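Local coordinates for cell division control protein Cdc48 (Mycobacterium smegmatis, PDB 5E7P) that binds ADP at two sites and, as a AAA-family protein with two P-loop ATPase modules in one chain, probably hydrolyses ATP, at residues 263-269 and 383-389; 322-328 and 362-367; 345-349 and 374-378. All coordinates share one frame; numbering follows the deposited sequence.

Contact 1 of 3, residues 263-269 and 383-389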
# COMPACT_ATOMS: atom_id res chain seq x y z
N HIS A 263 14.62 10.02 27.31
CA HIS A 263 14.89 9.98 25.87
C HIS A 263 13.67 9.52 25.08
O HIS A 263 12.79 8.83 25.60
CB HIS A 263 16.09 9.08 25.58
CG HIS A 263 17.30 9.41 26.40
ND1 HIS A 263 17.79 10.69 26.51
CD2 HIS A 263 18.11 8.62 27.14
CE1 HIS A 263 18.86 10.68 27.29
NE2 HIS A 263 19.07 9.44 27.69
N LEU A 264 13.62 9.90 23.80
CA LEU A 264 12.48 9.55 22.96
C LEU A 264 12.87 9.30 21.51
O LEU A 264 13.35 10.19 20.82
CB LEU A 264 11.42 10.65 23.03
CG LEU A 264 10.13 10.37 22.26
CD1 LEU A 264 9.44 9.14 22.82
CD2 LEU A 264 9.21 11.58 22.30
N GLY A 265 12.64 8.07 21.06
CA GLY A 265 12.84 7.70 19.67
C GLY A 265 11.60 6.99 19.17
O GLY A 265 11.16 6.01 19.77
N VAL A 266 11.03 7.48 18.08
CA VAL A 266 9.76 6.95 17.59
C VAL A 266 9.82 6.57 16.11
O VAL A 266 10.25 7.36 15.28
CB VAL A 266 8.61 7.96 17.79
CG1 VAL A 266 7.28 7.34 17.38
CG2 VAL A 266 8.55 8.44 19.23
N LEU A 267 9.38 5.35 15.80
CA LEU A 267 9.20 4.93 14.41
C LEU A 267 7.72 4.91 14.04
O LEU A 267 6.95 4.10 14.56
CB LEU A 267 9.83 3.56 14.17
CG LEU A 267 9.72 3.04 12.73
CD1 LEU A 267 10.40 3.99 11.74
CD2 LEU A 267 10.27 1.63 12.60
N VAL A 268 7.33 5.80 13.14
CA VAL A 268 5.94 5.87 12.70
C VAL A 268 5.76 5.12 11.39
O VAL A 268 6.49 5.34 10.42
CB VAL A 268 5.50 7.33 12.50
CG1 VAL A 268 4.08 7.39 11.96
CG2 VAL A 268 5.63 8.11 13.80
N SER A 269 4.78 4.21 11.37
CA SER A 269 4.50 3.42 10.17
C SER A 269 3.03 3.46 9.76
O SER A 269 2.21 4.09 10.42
CB SER A 269 4.97 1.97 10.36
OG SER A 269 4.40 1.39 11.52
N CYS A 383 15.12 4.03 18.32
CA CYS A 383 13.66 4.09 18.40
C CYS A 383 13.12 3.03 19.35
O CYS A 383 13.02 1.86 18.99
CB CYS A 383 13.03 3.94 17.01
SG CYS A 383 13.34 5.33 15.90
N ASP A 384 12.78 3.45 20.56
CA ASP A 384 12.35 2.53 21.60
C ASP A 384 10.87 2.17 21.47
O ASP A 384 10.41 1.20 22.07
CB ASP A 384 12.62 3.12 22.98
CG ASP A 384 11.75 4.33 23.28
OD1 ASP A 384 12.11 5.45 22.86
OD2 ASP A 384 10.70 4.15 23.94
N ARG A 385 10.13 2.96 20.69
CA ARG A 385 8.70 2.73 20.55
C ARG A 385 8.21 3.02 19.13
O ARG A 385 8.86 3.72 18.36
CB ARG A 385 7.92 3.56 21.57
CG ARG A 385 7.98 5.06 21.33
CD ARG A 385 7.50 5.82 22.56
NE ARG A 385 8.49 5.78 23.63
CZ ARG A 385 8.24 6.16 24.88
NH1 ARG A 385 7.03 6.59 25.22
NH2 ARG A 385 9.20 6.10 25.80
N GLU A 386 7.04 2.47 18.79
CA GLU A 386 6.51 2.57 17.44
C GLU A 386 5.04 2.98 17.41
O GLU A 386 4.32 2.83 18.39
CB GLU A 386 6.70 1.25 16.69
CG GLU A 386 8.15 0.81 16.57
CD GLU A 386 8.31 -0.45 15.75
OE1 GLU A 386 7.29 -0.97 15.25
OE2 GLU A 386 9.46 -0.91 15.60
N LEU A 387 4.61 3.48 16.26
CA LEU A 387 3.26 4.00 16.10
C LEU A 387 2.76 3.65 14.70
O LEU A 387 3.37 4.03 13.70
CB LEU A 387 3.27 5.51 16.32
CG LEU A 387 2.08 6.15 17.02
CD1 LEU A 387 1.67 5.33 18.23
CD2 LEU A 387 2.44 7.56 17.44
N GLY A 388 1.65 2.92 14.64
CA GLY A 388 1.09 2.51 13.36
C GLY A 388 -0.16 3.29 12.98
O GLY A 388 -1.13 3.32 13.73
N LEU A 389 -0.12 3.92 11.81
CA LEU A 389 -1.28 4.66 11.30
C LEU A 389 -2.21 3.76 10.50
O LEU A 389 -1.82 2.68 10.06
CB LEU A 389 -0.82 5.86 10.46
CG LEU A 389 -0.69 7.20 11.19
CD1 LEU A 389 0.11 7.04 12.47
CD2 LEU A 389 -0.07 8.25 10.30

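Contact 2 of 3, residues 322-328 and 362-367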
# COMPACT_ATOMS: atom_id res chain seq x y z
N VAL A 322 13.68 18.39 17.52
CA VAL A 322 13.34 17.11 16.91
C VAL A 322 14.14 16.83 15.64
O VAL A 322 14.13 17.62 14.70
CB VAL A 322 11.84 17.04 16.58
CG1 VAL A 322 11.50 15.70 15.95
CG2 VAL A 322 11.01 17.24 17.83
N LEU A 323 14.82 15.69 15.63
CA LEU A 323 15.45 15.19 14.41
C LEU A 323 14.46 14.28 13.70
O LEU A 323 14.05 13.25 14.24
CB LEU A 323 16.74 14.43 14.72
CG LEU A 323 17.51 13.89 13.50
CD1 LEU A 323 18.10 15.03 12.66
CD2 LEU A 323 18.61 12.93 13.92
N PHE A 324 14.07 14.67 12.49
CA PHE A 324 13.06 13.91 11.75
C PHE A 324 13.60 13.41 10.41
O PHE A 324 14.05 14.19 9.57
CB PHE A 324 11.79 14.76 11.55
CG PHE A 324 10.80 14.15 10.60
CD1 PHE A 324 10.44 12.81 10.69
CD2 PHE A 324 10.20 14.93 9.62
CE1 PHE A 324 9.53 12.26 9.81
CE2 PHE A 324 9.28 14.38 8.74
CZ PHE A 324 8.94 13.04 8.84
N ILE A 325 13.54 12.09 10.22
CA ILE A 325 13.90 11.49 8.95
C ILE A 325 12.68 10.83 8.30
O ILE A 325 12.21 9.79 8.76
CB ILE A 325 15.04 10.45 9.10
CG1 ILE A 325 16.28 11.12 9.68
CG2 ILE A 325 15.37 9.83 7.75
CD1 ILE A 325 17.44 10.16 9.90
N ALA A 326 12.17 11.46 7.25
CA ALA A 326 11.03 10.92 6.52
C ALA A 326 11.46 9.74 5.66
O ALA A 326 12.42 9.83 4.90
CB ALA A 326 10.40 12.00 5.66
N ASP A 327 10.75 8.62 5.81
CA ASP A 327 11.00 7.41 5.04
C ASP A 327 12.44 6.92 5.21
O ASP A 327 13.24 6.90 4.26
CB ASP A 327 10.64 7.62 3.57
CG ASP A 327 9.20 8.08 3.39
OD1 ASP A 327 8.29 7.23 3.49
OD2 ASP A 327 8.98 9.29 3.15
N VAL A 328 12.76 6.52 6.44
CA VAL A 328 14.10 6.13 6.83
C VAL A 328 14.49 4.76 6.27
O VAL A 328 15.66 4.37 6.32
CB VAL A 328 14.23 6.15 8.38
CG1 VAL A 328 13.47 4.98 8.99
CG2 VAL A 328 15.70 6.13 8.82
N ALA A 362 14.71 14.90 20.55
CA ALA A 362 13.88 13.73 20.29
C ALA A 362 14.04 13.28 18.84
O ALA A 362 14.33 14.09 17.96
CB ALA A 362 12.42 14.04 20.60
N PHE A 363 13.85 11.99 18.59
CA PHE A 363 14.04 11.43 17.26
C PHE A 363 12.78 10.75 16.74
O PHE A 363 12.24 9.85 17.38
CB PHE A 363 15.22 10.45 17.26
CG PHE A 363 15.42 9.74 15.95
CD1 PHE A 363 15.70 10.46 14.79
CD2 PHE A 363 15.37 8.36 15.87
CE1 PHE A 363 15.90 9.81 13.59
CE2 PHE A 363 15.57 7.71 14.67
CZ PHE A 363 15.84 8.43 13.53
N ILE A 364 12.32 11.19 15.58
CA ILE A 364 11.16 10.58 14.93
C ILE A 364 11.48 10.22 13.49
O ILE A 364 11.98 11.04 12.73
CB ILE A 364 9.94 11.52 14.94
CG1 ILE A 364 9.56 11.91 16.37
CG2 ILE A 364 8.76 10.86 14.24
CD1 ILE A 364 8.46 12.93 16.44
N ALA A 365 11.18 8.98 13.11
CA ALA A 365 11.37 8.54 11.73
C ALA A 365 10.11 7.86 11.21
O ALA A 365 9.35 7.25 11.97
CB ALA A 365 12.55 7.60 11.64
N THR A 366 9.89 7.96 9.90
CA THR A 366 8.74 7.32 9.27
C THR A 366 9.19 6.22 8.31
O THR A 366 10.33 6.21 7.84
CB THR A 366 7.86 8.32 8.51
OG1 THR A 366 8.63 8.96 7.50
CG2 THR A 366 7.28 9.37 9.47
N SER A 367 8.27 5.31 8.02
CA SER A 367 8.51 4.22 7.09
C SER A 367 7.19 3.48 6.90
O SER A 367 6.55 3.12 7.88
CB SER A 367 9.56 3.25 7.64
OG SER A 367 9.68 2.12 6.79
O HOH W 1 6.70 8.65 5.51

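Contact 3 of 3, residues 345-349 and 374-378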
# COMPACT_ATOMS: atom_id res chain seq x y z
N ALA A 345 25.94 1.90 7.67
CA ALA A 345 24.75 1.93 8.51
C ALA A 345 25.12 1.92 9.98
O ALA A 345 24.44 2.53 10.80
CB ALA A 345 23.83 0.76 8.18
N THR A 346 26.21 1.23 10.31
CA THR A 346 26.69 1.18 11.69
C THR A 346 27.07 2.57 12.19
O THR A 346 26.73 2.94 13.32
CB THR A 346 27.89 0.22 11.84
OG1 THR A 346 27.43 -1.13 11.67
CG2 THR A 346 28.52 0.36 13.22
N LEU A 347 27.76 3.33 11.35
CA LEU A 347 28.17 4.69 11.71
C LEU A 347 26.99 5.66 11.72
O LEU A 347 26.93 6.57 12.55
CB LEU A 347 29.27 5.19 10.77
CG LEU A 347 30.60 4.45 10.88
CD1 LEU A 347 31.63 5.07 9.95
CD2 LEU A 347 31.10 4.46 12.31
N ILE A 348 26.06 5.46 10.79
CA ILE A 348 24.86 6.29 10.74
C ILE A 348 24.03 6.08 12.01
O ILE A 348 23.54 7.04 12.61
CB ILE A 348 24.01 5.99 9.50
CG1 ILE A 348 24.78 6.37 8.23
CG2 ILE A 348 22.70 6.75 9.55
CD1 ILE A 348 24.03 6.09 6.95
N LEU A 349 23.89 4.82 12.42
CA LEU A 349 23.17 4.48 13.64
C LEU A 349 23.85 5.05 14.89
O LEU A 349 23.18 5.43 15.85
CB LEU A 349 23.02 2.96 13.77
CG LEU A 349 22.01 2.31 12.82
CD1 LEU A 349 22.31 0.84 12.63
CD2 LEU A 349 20.59 2.49 13.33
N ASP A 374 16.36 -1.03 9.06
CA ASP A 374 17.43 -1.70 9.81
C ASP A 374 16.96 -2.06 11.21
O ASP A 374 16.45 -1.21 11.94
CB ASP A 374 18.65 -0.78 9.88
CG ASP A 374 19.94 -1.52 10.24
OD1 ASP A 374 19.92 -2.45 11.07
OD2 ASP A 374 20.99 -1.15 9.67
N ALA A 375 17.14 -3.33 11.59
CA ALA A 375 16.66 -3.83 12.87
C ALA A 375 17.22 -3.06 14.06
O ALA A 375 16.57 -2.93 15.09
CB ALA A 375 16.98 -5.31 13.01
N ARG A 376 18.43 -2.53 13.89
CA ARG A 376 19.13 -1.83 14.96
C ARG A 376 18.53 -0.46 15.25
O ARG A 376 18.89 0.18 16.23
CB ARG A 376 20.62 -1.72 14.64
CG ARG A 376 21.31 -3.07 14.51
CD ARG A 376 22.71 -2.94 13.93
NE ARG A 376 22.68 -2.48 12.55
CZ ARG A 376 23.77 -2.19 11.83
NH1 ARG A 376 24.98 -2.33 12.36
NH2 ARG A 376 23.64 -1.77 10.58
N LEU A 377 17.62 -0.01 14.39
CA LEU A 377 16.90 1.25 14.61
C LEU A 377 15.73 1.00 15.55
O LEU A 377 15.39 1.85 16.38
CB LEU A 377 16.42 1.86 13.29
CG LEU A 377 15.57 3.13 13.39
CD1 LEU A 377 15.96 4.14 12.32
CD2 LEU A 377 14.08 2.80 13.27
N ARG A 378 15.11 -0.16 15.40
CA ARG A 378 14.00 -0.56 16.26
C ARG A 378 14.56 -1.19 17.52
O ARG A 378 14.37 -2.38 17.79
CB ARG A 378 13.09 -1.52 15.50
CG ARG A 378 12.64 -0.98 14.15
CD ARG A 378 11.86 -2.01 13.35
NE ARG A 378 12.70 -2.79 12.45
CZ ARG A 378 12.57 -4.10 12.25
NH1 ARG A 378 11.64 -4.79 12.89
NH2 ARG A 378 13.38 -4.72 11.41
O HOH W 2 26.12 -2.16 9.47

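Contact 1 of 3, residues 263-269 and 383-389
Leu-264 lays its CD1 methyl over one face of the Arg-385 guanidinium, displaced toward the rim and 3.6 Å from NE. At the edge of the same group sits the Asp-384 carboxylate, joined by a salt bridge in which NE meets the syn side of OD2 at 2.8 Å, each slightly off the other group's plane. A chi1 of 68° and a bend at chi3 fold the arginine back to this neighbour; Trp-244 of helix 237-249 adds a cation-pi contact. The other carboxylate oxygen, Asp-384 OD1, crosses to the opposite segment and accepts from Gly-265 N at 3.2 Å in a nearly straight bond (163°), met almost along the C-O axis.

Beyond this end the backbones pair as parallel strands whose axes diverge by 23°. The pairing starts weakly, with Arg-385 N 3.3 Å from Gly-265 O, and then becomes regular: Leu-267 N bonds Arg-385 O at 3.1 Å, Leu-387 N bonds Leu-267 O, and Ser-269 N reaches Leu-387 O at 2.7 Å. Leu-389 N to Ser-269 O, also 2.7 Å, closes the series.

Val-266, Val-268, Arg-385 and Leu-387 occupy one face of the sheet, under helices 237-249 and 276-283, and Val-268 CG1 touches Leu-389 CD1 at 4.0 Å. On the other face the Leu-267 and Glu-386 side chains run alongside each other, while Glu-386 OE1 forms a salt bridge with Arg-573 of the second AAA module. The chemistry therefore implies an edge strand fastened by backbone bonds, with one carboxylate, shared between a backbone N-H and a guanidinium, holding its start.

Contact 2 of 3, residues 322-328 and 362-367
Thr-366 and Asp-327 supply the polar side-chain part of this pairing. Thr-366 OG1, placed between backbone N and carbonyl carbon by a chi1 of 59°, accepts from Asp-327 N at 2.7 Å along a nearly straight bond (167°). Water 1 lies 2.8 Å from the same hydroxyl oxygen and within hydrogen-bonding distance of Asp-327 OD1, bridging the two residues.

Backbone hydrogen bonds tie two parallel strands whose axes are 16° apart. Leu-323 N to Ala-362 O (2.9 Å), Ile-364 N to Leu-323 O, Ile-325 N to Ile-364 O and Thr-366 N to Ile-325 O follow in turn, and Val-328 N extends the series to Thr-366 O at 2.8 Å.

Apolar contacts fill both faces. On one, the Phe-324 ring turns its edge to the neighbouring strand: Thr-366 CG2 lies near the ring plane, 3.7 Å from CE1, and Val-322 CG1 meets Ile-364 CD1 at 4.1 Å. On the other, Ile-325 CD1 approaches the edge of the Phe-363 ring at CE1 (4.0 Å), Leu-323 CD2 touches its CD1 (3.9 Å), and Leu-352 of helix 344-356 covers the group.

Strand 321-326, helix 344-356 and strand 361-366 form a beta-alpha-beta crossover. By topology and sequence the first strand probably corresponds to the Walker B strand of a P-loop NTPase, with Ala-326 and Asp-327 where the motif usually has Asp-Glu, and the second probably to the sensor 1 strand.

Contact 3 of 3, residues 345-349 and 374-378
Leu-349 and Arg-376 form the close-packed part of this contact. The leucine's CD1 methyl sits over one face of the guanidinium, offset toward the rim and 3.3 Å from NE, and the two side chains cross at about a right angle. Its other branch, CD2, reaches Leu-377 CB at 4.2 Å. One helical turn earlier, Ala-345 CB points toward the loop and lies 3.5 Å from Arg-376 NH2 and 3.7 Å from Asp-374 OD2.

What fixes the arginine is Asp-374. NE and NH2 grip the carboxylate side-on: NE donates to OD1 at 3.1 Å, and NH2 donates to the syn lone pair of OD2 at 2.9 Å, both oxygens lying close to the guanidinium plane. The backbone N of Arg-376 also donates to OD1, from the same face of the carboxylate as NE, completing an Asx turn. A bend at chi3 (-66°) returns the guanidinium to this acid, and the face so held receives the methyl. Pro-341 also packs against Asp-374 and Arg-376. Pairing with the arginine probably lowers the electrostatic cost of a carboxylate buried between helix and loop.

The looser side begins at Thr-346, which is exposed. Its OG1 approaches the guanidinium edge, 2.8 Å from NH1, and water 2 spans the two residues, accepting from Arg-376 NH2 at 2.7 Å and lying hydrogen-bonded to Thr-346 OG1.

Away from the annotated sites, the contact joins helix 344-356 to the loop between strands 361-366 and 385-388, which an Asx turn bends at Asp-374, within the P-loop NTPase module.

In the fold
Contacts 1 and 2 belong to one sheet, their centres about 9 Å apart. Strand 361-366 lies between 321-326 and 265-269, and probable hydrogen bonds join the pairs, from Val-266 N to Phe-363 O (2.7 Å) and Val-268 N to Ala-365 O (2.8 Å). Contact 3 lies about 14 Å from contact 1 and 13 Å from contact 2, centre to centre; Leu-377 reaches both, its CD2 4.0 Å from Leu-267 CD2 and its CD1 4.0 Å from Val-328 CG2. At the nucleotide end, the side chains of Leu-389 and Thr-366 each come within about 4 Å of the ADP-binding Lys-276, and that of Asp-327 is about 5 Å from bound ADP.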